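Local coordinates for protein 5-oxoprolinase subunit A (PDB 2DFA) that probably cleaves 5-oxoproline to L-glutamate at the cost of ATP hydrolysis, as one component of a complex with PxpB and PxpC, at residues Ser29-Leu33 and His106-Pro110; Ala34-His38 and Asp86-Gln90; His62-Pro66 and Ala113-Lys117; Val143-Thr147 and Gly174-Pro178. All coordinates share one frame; numbering follows the deposited sequence.

Overall arrangement
Contact 1 lies near the centre of a barrel-like fold and the others among its loops and outer helices. Contacts 1 and 2 adjoin in sequence: strand 30-34 supplies 29-33 and runs into loop 34-38, their centres about 13 Å apart. Contact 3 lies about 9 Å from contact 2, centre to centre; its segments alternate along the chain with those of contacts 1 and 2, tying helices 80-100 and 112-120 to loops that follow strands 30-34 and 58-62. Contact 4 comes later, about 24 Å from contact 2 between centres, yet Tyr115 of contact 3 packs on Leu144. His62 ND1 hydrogen-bonds to Lys109 O, which holds a residue of a possible, unconfirmed metal site against contact 1.

Contact 1. Residues Ser29-Leu33 and His106-Pro110; sequences SSANL and HHVKP
Strand 30-34, here residues 30-33, and the irregular segment 106-110 approach most closely at Asn32 and Lys109, whose CA atoms are 6.8 Å apart, with no backbone hydrogen bond. His107 NE2 donates to Asn32 OD1 at 2.8 Å (N-H...O angle 163°). The acceptor lies close to the imidazole plane and the donor in the carbonyl plane, although amide and ring stand nearly perpendicular. The other ring nitrogen, His107 ND1, shares a hydrogen bond with His106 ND1 (2.8 Å), fixing the ring's rotation. His106 NE2 is hydrogen-bonded to Phe250 OXT, the C-terminal carboxylate. CG of His107 sits between backbone N and carbonyl carbon (chi1 63°), which turns the ring to the strand. The extended Lys109 chain lays CD 3.6 Å from Asn32 CG, while its NZ goes to Glu163 and Asn6. Asn32 ND2 is held by Asp8 and Asn6. Replacing Asn32 with an alanine would probably leave His107 NE2 without its acceptor and Asp8 OD1 without the amide N-H. Ser30 OG, bonded to Asp4, lies 3.4 Å from His106 CE1. The curled parallel sheet with outer helices is consistent with a TIM-barrel-like fold, whose interior this polar cluster lines, beside a possible metal site of Asp8, His62 and His111.

Contact 2. Residues Ala34-His38 and Asp86-Gln90; sequences ACGFH and DVLYQ
Cys35 meets Gln90 where the two backbones come nearest, their CA atoms 5.2 Å apart. The methylenes touch directly, Cys35 CB to Gln90 CB at 3.4 Å, and the sulfur rests beside the backbone carbonyl, with Cys35 SG 3.6 Å from Gln90 O. The backbone of Cys35 also reaches the helix through water 1, which accepts from Cys35 N and Phe37 N and donates to Gln90 OE1 at 2.7 Å. Gly36 follows with a positive phi, where a CB would collide with the carbonyl oxygen of the residue before. The segment leaves parallel strand 30-34 at its C-terminal end, and in this barrel-like fold it packs against helix 80-100, which follows the next strand, 58-62.

Phe37 and Gln90 together bury about two thirds of the surface. The Gln90 amide stacks on one face of the Phe37 ring, the planes only 3° apart, with Gln90 CD 3.4 Å above the ring plane near the rim; Gln90 CG adds a CH-pi contact 3.7 Å from the Phe37 ring centroid. The amide is steadied by Gln90 NE2 donating to Asp86 O from above the carbonyl plane, on the opposite face from the helical Gln90 N, and to Gly64 O. With chi1 -83°, CG of Phe37 lies opposite its carbonyl carbon, and the ring extends to the helix: Asp86 CG sits at its edge, 3.7 Å from Phe37 CE2, and the Tyr89 ring meets it obliquely, planes at 52°. Tyr89 OH bonds to Cys35 O of the second subunit, whose Pro42 also packs on Phe37.

Contact 3. Residues His62-Pro66 and Ala113-Lys117; sequences HPGFP and ALYLK
The Phe65 ring lies with one face over the CA and CB of Leu114: Leu114 CA stands 3.7 Å above the ring plane toward the rim, and Leu114 CB forms a CH-pi contact 4.2 Å from the ring centroid, just 5° off the normal. Two aliphatic groups meet the edge, Ala113 CB at 3.6 Å from Phe65 CE2 and Lys117 CD at 3.5 Å from Phe65 CZ. Lys117 crosses the ring at about a right angle, and a bend at chi4 (62°) takes its ammonium group onward to a salt bridge with Glu75. Leu114, its CG opposite the backbone N (chi1 178°), divides its branches: CD1 comes 3.8 Å from Phe65 CE1, whereas CD2 comes 3.6 Å from Pro63 O and also packs on Gly64 CA. A serine in place of Phe65 would probably open a gap over Leu114 and leave the methylenes of Lys117 without their aromatic neighbour. Outside the pair, Met76 and Leu78 add further cover to Phe65. Water 2 accepts from Phe65 N at 2.9 Å and only weakly from Leu114 N. No direct hydrogen bond joins segments 62-66 and 113-117, which implies that their mutual placement rests on apolar fit, with one water bridging two backbone N-H groups, one of them weakly.

Contact 4. Residues Val143-Thr147 and Gly174-Pro178; sequences VLPGT and GQLAP
A type II beta turn, Leu144 to Thr147, leads from strand 141-143 into helix 148-155 and faces loop 174-178, which follows the next strand, 160-164; the two are loops after neighbouring parallel strands of the barrel-like sheet. The better-buried part is the side of Leu144 and Leu176, closed by Tyr115 and Cys119 of helix 112-120, by Phe165 and by Tyr170, though Leu144 CD1 and Leu176 CD1 are themselves 4.2 Å apart. Toward the exposed Gly146 the fit thins out. The Gln175 side chain, bent at chi2 (59°), brings its amide across the turn at about a right angle to Thr147, yet gains no hydrogen bond there: Gln175 OE1 lies 3.6 Å from the Thr147 methyl CG2, and Gln175 NE2 stays 3.9 Å from Gly146 O. Only 180 Å² is buried in all. Gly146 adopts phi 79°, a positive value that favours glycine. Order within the turn is supplied locally, since Thr147 is the N-cap of the helix and its hydroxyl oxygen accepts from Glu150 N. That same OG1 donates to Leu144 O at 2.7 Å, lying in the carbonyl plane with a C=O...O angle of 150°.

Contact 1. Residues Ser29-Leu33 and His106-Pro110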
loop_
_atom_site.group_PDB
_atom_site.type_symbol
_atom_site.label_atom_id
_atom_site.label_comp_id
_atom_site.label_asym_id
_atom_site.label_seq_id
_atom_site.Cartn_x
_atom_site.Cartn_y
_atom_site.Cartn_z
ATOM N N SER A 29 -18.304 8.670 -25.067
ATOM C CA SER A 29 -17.661 9.896 -25.518
ATOM C C SER A 29 -16.701 10.433 -24.457
ATOM O O SER A 29 -15.804 11.202 -24.774
ATOM C CB SER A 29 -18.699 10.966 -25.893
ATOM O OG SER A 29 -19.591 11.239 -24.828
ATOM N N SER A 30 -16.888 10.027 -23.201
ATOM C CA SER A 30 -16.002 10.463 -22.119
ATOM C C SER A 30 -15.750 9.295 -21.168
ATOM O O SER A 30 -16.584 8.402 -21.033
ATOM C CB SER A 30 -16.597 11.646 -21.333
ATOM O OG SER A 30 -16.621 12.842 -22.095
ATOM N N ALA A 31 -14.589 9.301 -20.522
ATOM C CA ALA A 31 -14.244 8.240 -19.582
ATOM C C ALA A 31 -13.710 8.861 -18.294
ATOM O O ALA A 31 -13.088 9.923 -18.319
ATOM C CB ALA A 31 -13.199 7.325 -20.192
ATOM N N ASN A 32 -13.976 8.198 -17.174
ATOM C CA ASN A 32 -13.515 8.664 -15.871
ATOM C C ASN A 32 -12.410 7.687 -15.483
ATOM O O ASN A 32 -12.683 6.537 -15.152
ATOM C CB ASN A 32 -14.657 8.597 -14.856
ATOM C CG ASN A 32 -15.992 9.028 -15.448
ATOM O OD1 ASN A 32 -16.141 10.152 -15.933
ATOM N ND2 ASN A 32 -16.967 8.128 -15.416
ATOM N N LEU A 33 -11.166 8.141 -15.548
ATOM C CA LEU A 33 -10.027 7.287 -15.237
ATOM C C LEU A 33 -9.583 7.307 -13.781
ATOM O O LEU A 33 -9.447 8.374 -13.178
ATOM C CB LEU A 33 -8.841 7.657 -16.132
ATOM C CG LEU A 33 -8.790 6.957 -17.497
ATOM C CD1 LEU A 33 -10.126 7.083 -18.216
ATOM C CD2 LEU A 33 -7.673 7.556 -18.320
ATOM N N HIS A 106 -10.373 16.644 -19.311
ATOM C CA HIS A 106 -11.736 17.037 -19.654
ATOM C C HIS A 106 -12.687 17.361 -18.508
ATOM O O HIS A 106 -13.483 18.300 -18.597
ATOM C CB HIS A 106 -12.336 15.950 -20.547
ATOM C CG HIS A 106 -13.727 16.239 -21.013
ATOM N ND1 HIS A 106 -14.835 15.625 -20.471
ATOM C CD2 HIS A 106 -14.186 17.047 -21.999
ATOM C CE1 HIS A 106 -15.916 16.037 -21.109
ATOM N NE2 HIS A 106 -15.551 16.899 -22.039
ATOM N N HIS A 107 -12.616 16.592 -17.428
ATOM C CA HIS A 107 -13.506 16.823 -16.299
ATOM C C HIS A 107 -13.011 16.078 -15.064
ATOM O O HIS A 107 -11.954 15.451 -15.083
ATOM C CB HIS A 107 -14.913 16.314 -16.638
ATOM C CG HIS A 107 -14.974 14.836 -16.877
ATOM N ND1 HIS A 107 -14.582 14.254 -18.064
ATOM C CD2 HIS A 107 -15.327 13.815 -16.059
ATOM C CE1 HIS A 107 -14.689 12.941 -17.967
ATOM N NE2 HIS A 107 -15.138 12.649 -16.758
ATOM N N VAL A 108 -13.785 16.180 -13.993
ATOM C CA VAL A 108 -13.491 15.469 -12.757
ATOM C C VAL A 108 -14.807 14.900 -12.257
ATOM O O VAL A 108 -15.852 15.557 -12.324
ATOM C CB VAL A 108 -12.894 16.387 -11.664
ATOM C CG1 VAL A 108 -12.742 15.594 -10.355
ATOM C CG2 VAL A 108 -11.532 16.915 -12.105
ATOM N N LYS A 109 -14.753 13.663 -11.777
ATOM C CA LYS A 109 -15.918 12.983 -11.244
ATOM C C LYS A 109 -15.448 12.022 -10.153
ATOM O O LYS A 109 -14.750 11.048 -10.435
ATOM C CB LYS A 109 -16.621 12.178 -12.335
ATOM C CG LYS A 109 -17.767 11.314 -11.825
ATOM C CD LYS A 109 -18.261 10.385 -12.933
ATOM C CE LYS A 109 -19.355 9.449 -12.455
ATOM N NZ LYS A 109 -19.676 8.441 -13.509
ATOM N N PRO A 110 -15.829 12.285 -8.900
ATOM C CA PRO A 110 -15.449 11.439 -7.755
ATOM C C PRO A 110 -15.908 9.996 -7.946
ATOM O O PRO A 110 -16.920 9.743 -8.603
ATOM C CB PRO A 110 -16.160 12.100 -6.579
ATOM C CG PRO A 110 -16.267 13.548 -7.011
ATOM C CD PRO A 110 -16.644 13.432 -8.462
#

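Contact 2. Residues Ala34-His38 and Asp86-Gln90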
loop_
_atom_site.group_PDB
_atom_site.type_symbol
_atom_site.label_atom_id
_atom_site.label_comp_id
_atom_site.label_asym_id
_atom_site.label_seq_id
_atom_site.Cartn_x
_atom_site.Cartn_y
_atom_site.Cartn_z
ATOM N N ALA A 34 -9.354 6.115 -13.231
ATOM C CA ALA A 34 -8.897 5.972 -11.854
ATOM C C ALA A 34 -7.516 6.618 -11.746
ATOM O O ALA A 34 -6.769 6.681 -12.729
ATOM C CB ALA A 34 -8.825 4.486 -11.466
ATOM N N CYS A 35 -7.169 7.079 -10.544
ATOM C CA CYS A 35 -5.897 7.761 -10.347
ATOM C C CYS A 35 -4.909 7.124 -9.367
ATOM O O CYS A 35 -4.086 7.830 -8.778
ATOM C CB CYS A 35 -6.176 9.212 -9.935
ATOM S SG CYS A 35 -7.345 10.083 -11.045
ATOM N N GLY A 36 -4.991 5.807 -9.186
ATOM C CA GLY A 36 -4.054 5.115 -8.312
ATOM C C GLY A 36 -4.443 4.875 -6.862
ATOM O O GLY A 36 -3.694 4.220 -6.133
ATOM N N PHE A 37 -5.594 5.379 -6.435
ATOM C CA PHE A 37 -6.027 5.192 -5.045
ATOM C C PHE A 37 -6.960 3.998 -4.840
ATOM O O PHE A 37 -6.756 3.199 -3.921
ATOM C CB PHE A 37 -6.710 6.465 -4.526
ATOM C CG PHE A 37 -5.751 7.512 -4.018
ATOM C CD1 PHE A 37 -4.576 7.800 -4.705
ATOM C CD2 PHE A 37 -6.043 8.230 -2.857
ATOM C CE1 PHE A 37 -3.698 8.792 -4.244
ATOM C CE2 PHE A 37 -5.175 9.226 -2.384
ATOM C CZ PHE A 37 -4.006 9.505 -3.074
ATOM N N HIS A 38 -7.990 3.888 -5.675
ATOM C CA HIS A 38 -8.887 2.760 -5.545
ATOM C C HIS A 38 -8.695 1.809 -6.714
ATOM O O HIS A 38 -9.303 0.750 -6.795
ATOM C CB HIS A 38 -10.322 3.287 -5.531
ATOM C CG HIS A 38 -10.664 3.856 -6.884
ATOM N ND1 HIS A 38 -10.394 5.136 -7.244
ATOM C CD2 HIS A 38 -11.301 3.218 -7.954
ATOM C CE1 HIS A 38 -10.857 5.264 -8.502
ATOM N NE2 HIS A 38 -11.405 4.133 -8.953
ATOM N N ASP A 86 -5.943 14.687 -1.180
ATOM C CA ASP A 86 -6.033 13.439 -1.936
ATOM C C ASP A 86 -6.549 13.668 -3.355
ATOM O O ASP A 86 -6.041 13.079 -4.307
ATOM C CB ASP A 86 -6.936 12.452 -1.203
ATOM C CG ASP A 86 -6.253 11.830 -0.003
ATOM O OD1 ASP A 86 -5.094 12.206 0.280
ATOM O OD2 ASP A 86 -6.871 10.963 0.650
ATOM N N VAL A 87 -7.558 14.521 -3.491
ATOM C CA VAL A 87 -8.114 14.825 -4.808
ATOM C C VAL A 87 -7.089 15.559 -5.667
ATOM O O VAL A 87 -6.926 15.251 -6.852
ATOM C CB VAL A 87 -9.406 15.667 -4.692
ATOM C CG1 VAL A 87 -9.855 16.167 -6.079
ATOM C CG2 VAL A 87 -10.507 14.815 -4.069
ATOM N N LEU A 88 -6.391 16.532 -5.084
ATOM C CA LEU A 88 -5.374 17.270 -5.840
ATOM C C LEU A 88 -4.293 16.326 -6.356
ATOM O O LEU A 88 -3.889 16.387 -7.519
ATOM C CB LEU A 88 -4.695 18.325 -4.964
ATOM C CG LEU A 88 -5.188 19.764 -5.047
ATOM C CD1 LEU A 88 -4.325 20.642 -4.148
ATOM C CD2 LEU A 88 -5.105 20.250 -6.489
ATOM N N TYR A 89 -3.813 15.469 -5.460
ATOM C CA TYR A 89 -2.777 14.502 -5.778
ATOM C C TYR A 89 -3.187 13.646 -6.972
ATOM O O TYR A 89 -2.415 13.452 -7.905
ATOM C CB TYR A 89 -2.534 13.601 -4.552
ATOM C CG TYR A 89 -1.430 12.583 -4.715
ATOM C CD1 TYR A 89 -1.622 11.416 -5.469
ATOM C CD2 TYR A 89 -0.183 12.784 -4.119
ATOM C CE1 TYR A 89 -0.606 10.480 -5.622
ATOM C CE2 TYR A 89 0.844 11.857 -4.268
ATOM C CZ TYR A 89 0.629 10.708 -5.020
ATOM O OH TYR A 89 1.646 9.802 -5.183
ATOM N N GLN A 90 -4.410 13.130 -6.924
ATOM C CA GLN A 90 -4.914 12.261 -7.982
ATOM C C GLN A 90 -5.111 12.970 -9.311
ATOM O O GLN A 90 -4.720 12.457 -10.358
ATOM C CB GLN A 90 -6.214 11.611 -7.522
ATOM C CG GLN A 90 -5.986 10.593 -6.394
ATOM C CD GLN A 90 -7.268 9.974 -5.888
ATOM O OE1 GLN A 90 -7.812 9.052 -6.501
ATOM N NE2 GLN A 90 -7.764 10.476 -4.763
HETATM O O HOH W 1 -8.067 6.623 -7.750
#

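Contact 3. Residues His62-Pro66 and Ala113-Lys117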
loop_
_atom_site.group_PDB
_atom_site.type_symbol
_atom_site.label_atom_id
_atom_site.label_comp_id
_atom_site.label_asym_id
_atom_site.label_seq_id
_atom_site.Cartn_x
_atom_site.Cartn_y
_atom_site.Cartn_z
ATOM N N HIS A 62 -11.119 10.396 -12.062
ATOM C CA HIS A 62 -12.071 9.653 -11.250
ATOM C C HIS A 62 -11.402 9.416 -9.884
ATOM O O HIS A 62 -11.084 8.289 -9.526
ATOM C CB HIS A 62 -12.372 8.321 -11.952
ATOM C CG HIS A 62 -13.639 7.658 -11.511
ATOM N ND1 HIS A 62 -14.760 8.362 -11.130
ATOM C CD2 HIS A 62 -13.989 6.349 -11.476
ATOM C CE1 HIS A 62 -15.747 7.519 -10.885
ATOM N NE2 HIS A 62 -15.305 6.292 -11.088
ATOM N N PRO A 63 -11.177 10.493 -9.109
ATOM C CA PRO A 63 -10.540 10.359 -7.792
ATOM C C PRO A 63 -11.376 9.614 -6.755
ATOM O O PRO A 63 -12.605 9.700 -6.742
ATOM C CB PRO A 63 -10.262 11.807 -7.398
ATOM C CG PRO A 63 -11.427 12.546 -8.019
ATOM C CD PRO A 63 -11.493 11.905 -9.402
ATOM N N GLY A 64 -10.696 8.869 -5.887
ATOM C CA GLY A 64 -11.397 8.121 -4.862
ATOM C C GLY A 64 -10.669 8.097 -3.528
ATOM O O GLY A 64 -9.605 8.702 -3.371
ATOM N N PHE A 65 -11.262 7.406 -2.560
ATOM C CA PHE A 65 -10.669 7.262 -1.234
ATOM C C PHE A 65 -9.411 6.399 -1.326
ATOM O O PHE A 65 -9.263 5.583 -2.246
ATOM C CB PHE A 65 -11.642 6.558 -0.275
ATOM C CG PHE A 65 -12.703 7.451 0.309
ATOM C CD1 PHE A 65 -12.380 8.698 0.835
ATOM C CD2 PHE A 65 -14.022 7.008 0.403
ATOM C CE1 PHE A 65 -13.356 9.489 1.450
ATOM C CE2 PHE A 65 -15.002 7.788 1.015
ATOM C CZ PHE A 65 -14.670 9.031 1.540
ATOM N N PRO A 66 -8.480 6.567 -0.373
ATOM C CA PRO A 66 -7.260 5.765 -0.387
ATOM C C PRO A 66 -7.593 4.403 0.232
ATOM O O PRO A 66 -7.289 4.145 1.403
ATOM C CB PRO A 66 -6.304 6.588 0.475
ATOM C CG PRO A 66 -7.233 7.179 1.496
ATOM C CD PRO A 66 -8.402 7.632 0.645
ATOM N N ALA A 113 -17.466 5.519 -2.886
ATOM C CA ALA A 113 -17.828 6.080 -1.588
ATOM C C ALA A 113 -17.528 7.566 -1.444
ATOM O O ALA A 113 -18.223 8.264 -0.703
ATOM C CB ALA A 113 -17.155 5.291 -0.469
ATOM N N LEU A 114 -16.499 8.056 -2.133
ATOM C CA LEU A 114 -16.172 9.482 -2.057
ATOM C C LEU A 114 -17.316 10.258 -2.705
ATOM O O LEU A 114 -17.750 11.292 -2.198
ATOM C CB LEU A 114 -14.858 9.786 -2.795
ATOM C CG LEU A 114 -14.398 11.257 -2.841
ATOM C CD1 LEU A 114 -14.316 11.839 -1.427
ATOM C CD2 LEU A 114 -13.047 11.345 -3.538
ATOM N N TYR A 115 -17.795 9.742 -3.833
ATOM C CA TYR A 115 -18.899 10.357 -4.567
ATOM C C TYR A 115 -20.113 10.421 -3.637
ATOM O O TYR A 115 -20.725 11.475 -3.460
ATOM C CB TYR A 115 -19.221 9.508 -5.805
ATOM C CG TYR A 115 -20.200 10.129 -6.779
ATOM C CD1 TYR A 115 -19.846 11.241 -7.545
ATOM C CD2 TYR A 115 -21.477 9.590 -6.953
ATOM C CE1 TYR A 115 -20.738 11.801 -8.464
ATOM C CE2 TYR A 115 -22.377 10.142 -7.869
ATOM C CZ TYR A 115 -22.000 11.244 -8.620
ATOM O OH TYR A 115 -22.881 11.784 -9.534
ATOM N N LEU A 116 -20.447 9.284 -3.030
ATOM C CA LEU A 116 -21.585 9.212 -2.121
ATOM C C LEU A 116 -21.418 10.122 -0.901
ATOM O O LEU A 116 -22.372 10.769 -0.474
ATOM C CB LEU A 116 -21.812 7.763 -1.669
ATOM C CG LEU A 116 -22.186 6.772 -2.778
ATOM C CD1 LEU A 116 -22.399 5.382 -2.183
ATOM C CD2 LEU A 116 -23.450 7.248 -3.486
ATOM N N LYS A 117 -20.212 10.173 -0.337
ATOM C CA LYS A 117 -19.972 11.023 0.827
ATOM C C LYS A 117 -20.195 12.479 0.419
ATOM O O LYS A 117 -20.760 13.273 1.178
ATOM C CB LYS A 117 -18.540 10.836 1.346
ATOM C CG LYS A 117 -18.257 11.526 2.681
ATOM C CD LYS A 117 -16.807 11.308 3.100
ATOM C CE LYS A 117 -16.493 11.938 4.456
ATOM N NZ LYS A 117 -17.307 11.356 5.556
HETATM O O HOH W 2 -13.828 6.330 -3.391
#

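Contact 4. Residues Val143-Thr147 and Gly174-Pro178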
loop_
_atom_site.group_PDB
_atom_site.type_symbol
_atom_site.label_atom_id
_atom_site.label_comp_id
_atom_site.label_asym_id
_atom_site.label_seq_id
_atom_site.Cartn_x
_atom_site.Cartn_y
_atom_site.Cartn_z
ATOM N N VAL A 143 -21.646 16.134 -11.380
ATOM C CA VAL A 143 -22.354 15.962 -10.118
ATOM C C VAL A 143 -23.733 15.342 -10.275
ATOM O O VAL A 143 -24.257 15.217 -11.383
ATOM C CB VAL A 143 -22.547 17.316 -9.399
ATOM C CG1 VAL A 143 -21.252 18.101 -9.392
ATOM C CG2 VAL A 143 -23.644 18.115 -10.085
ATOM N N LEU A 144 -24.310 14.951 -9.143
ATOM C CA LEU A 144 -25.654 14.391 -9.117
ATOM C C LEU A 144 -26.564 15.581 -8.858
ATOM O O LEU A 144 -26.408 16.283 -7.859
ATOM C CB LEU A 144 -25.807 13.374 -7.985
ATOM C CG LEU A 144 -25.885 11.903 -8.399
ATOM C CD1 LEU A 144 -26.173 11.045 -7.173
ATOM C CD2 LEU A 144 -26.984 11.723 -9.435
ATOM N N PRO A 145 -27.521 15.830 -9.760
ATOM C CA PRO A 145 -28.438 16.961 -9.587
ATOM C C PRO A 145 -29.290 16.878 -8.321
ATOM O O PRO A 145 -29.691 15.792 -7.897
ATOM C CB PRO A 145 -29.273 16.924 -10.867
ATOM C CG PRO A 145 -29.300 15.457 -11.201
ATOM C CD PRO A 145 -27.868 15.047 -10.960
ATOM N N GLY A 146 -29.544 18.037 -7.718
ATOM C CA GLY A 146 -30.357 18.102 -6.517
ATOM C C GLY A 146 -29.670 17.720 -5.219
ATOM O O GLY A 146 -30.336 17.498 -4.208
ATOM N N THR A 147 -28.343 17.648 -5.231
ATOM C CA THR A 147 -27.591 17.277 -4.034
ATOM C C THR A 147 -26.784 18.446 -3.471
ATOM O O THR A 147 -26.580 19.454 -4.146
ATOM C CB THR A 147 -26.608 16.117 -4.334
ATOM O OG1 THR A 147 -25.625 16.558 -5.277
ATOM C CG2 THR A 147 -27.348 14.926 -4.919
ATOM N N GLY A 174 -36.912 12.524 -7.074
ATOM C CA GLY A 174 -35.946 13.002 -8.048
ATOM C C GLY A 174 -34.557 12.444 -7.801
ATOM O O GLY A 174 -33.625 12.700 -8.567
ATOM N N GLN A 175 -34.419 11.679 -6.724
ATOM C CA GLN A 175 -33.143 11.076 -6.378
ATOM C C GLN A 175 -33.169 9.599 -6.763
ATOM O O GLN A 175 -34.231 9.040 -7.043
ATOM C CB GLN A 175 -32.878 11.229 -4.878
ATOM C CG GLN A 175 -31.411 11.451 -4.535
ATOM C CD GLN A 175 -30.846 12.699 -5.192
ATOM O OE1 GLN A 175 -29.873 12.632 -5.946
ATOM N NE2 GLN A 175 -31.450 13.845 -4.903
ATOM N N LEU A 176 -31.999 8.971 -6.775
ATOM C CA LEU A 176 -31.887 7.564 -7.142
ATOM C C LEU A 176 -32.488 6.633 -6.103
ATOM O O LEU A 176 -32.397 6.884 -4.901
ATOM C CB LEU A 176 -30.418 7.199 -7.366
ATOM C CG LEU A 176 -29.740 7.936 -8.524
ATOM C CD1 LEU A 176 -28.249 7.644 -8.524
ATOM C CD2 LEU A 176 -30.376 7.506 -9.838
ATOM N N ALA A 177 -33.109 5.556 -6.577
ATOM C CA ALA A 177 -33.652 4.573 -5.657
ATOM C C ALA A 177 -32.532 3.785 -4.975
ATOM O O ALA A 177 -31.504 3.468 -5.563
ATOM C CB ALA A 177 -34.537 3.631 -6.468
ATOM N N PRO A 178 -32.732 3.529 -3.667
ATOM C CA PRO A 178 -31.831 2.682 -2.890
ATOM C C PRO A 178 -31.414 1.391 -3.620
ATOM O O PRO A 178 -32.205 0.701 -4.248
ATOM C CB PRO A 178 -32.520 2.351 -1.569
ATOM C CG PRO A 178 -33.232 3.685 -1.346
ATOM C CD PRO A 178 -33.784 4.046 -2.807
#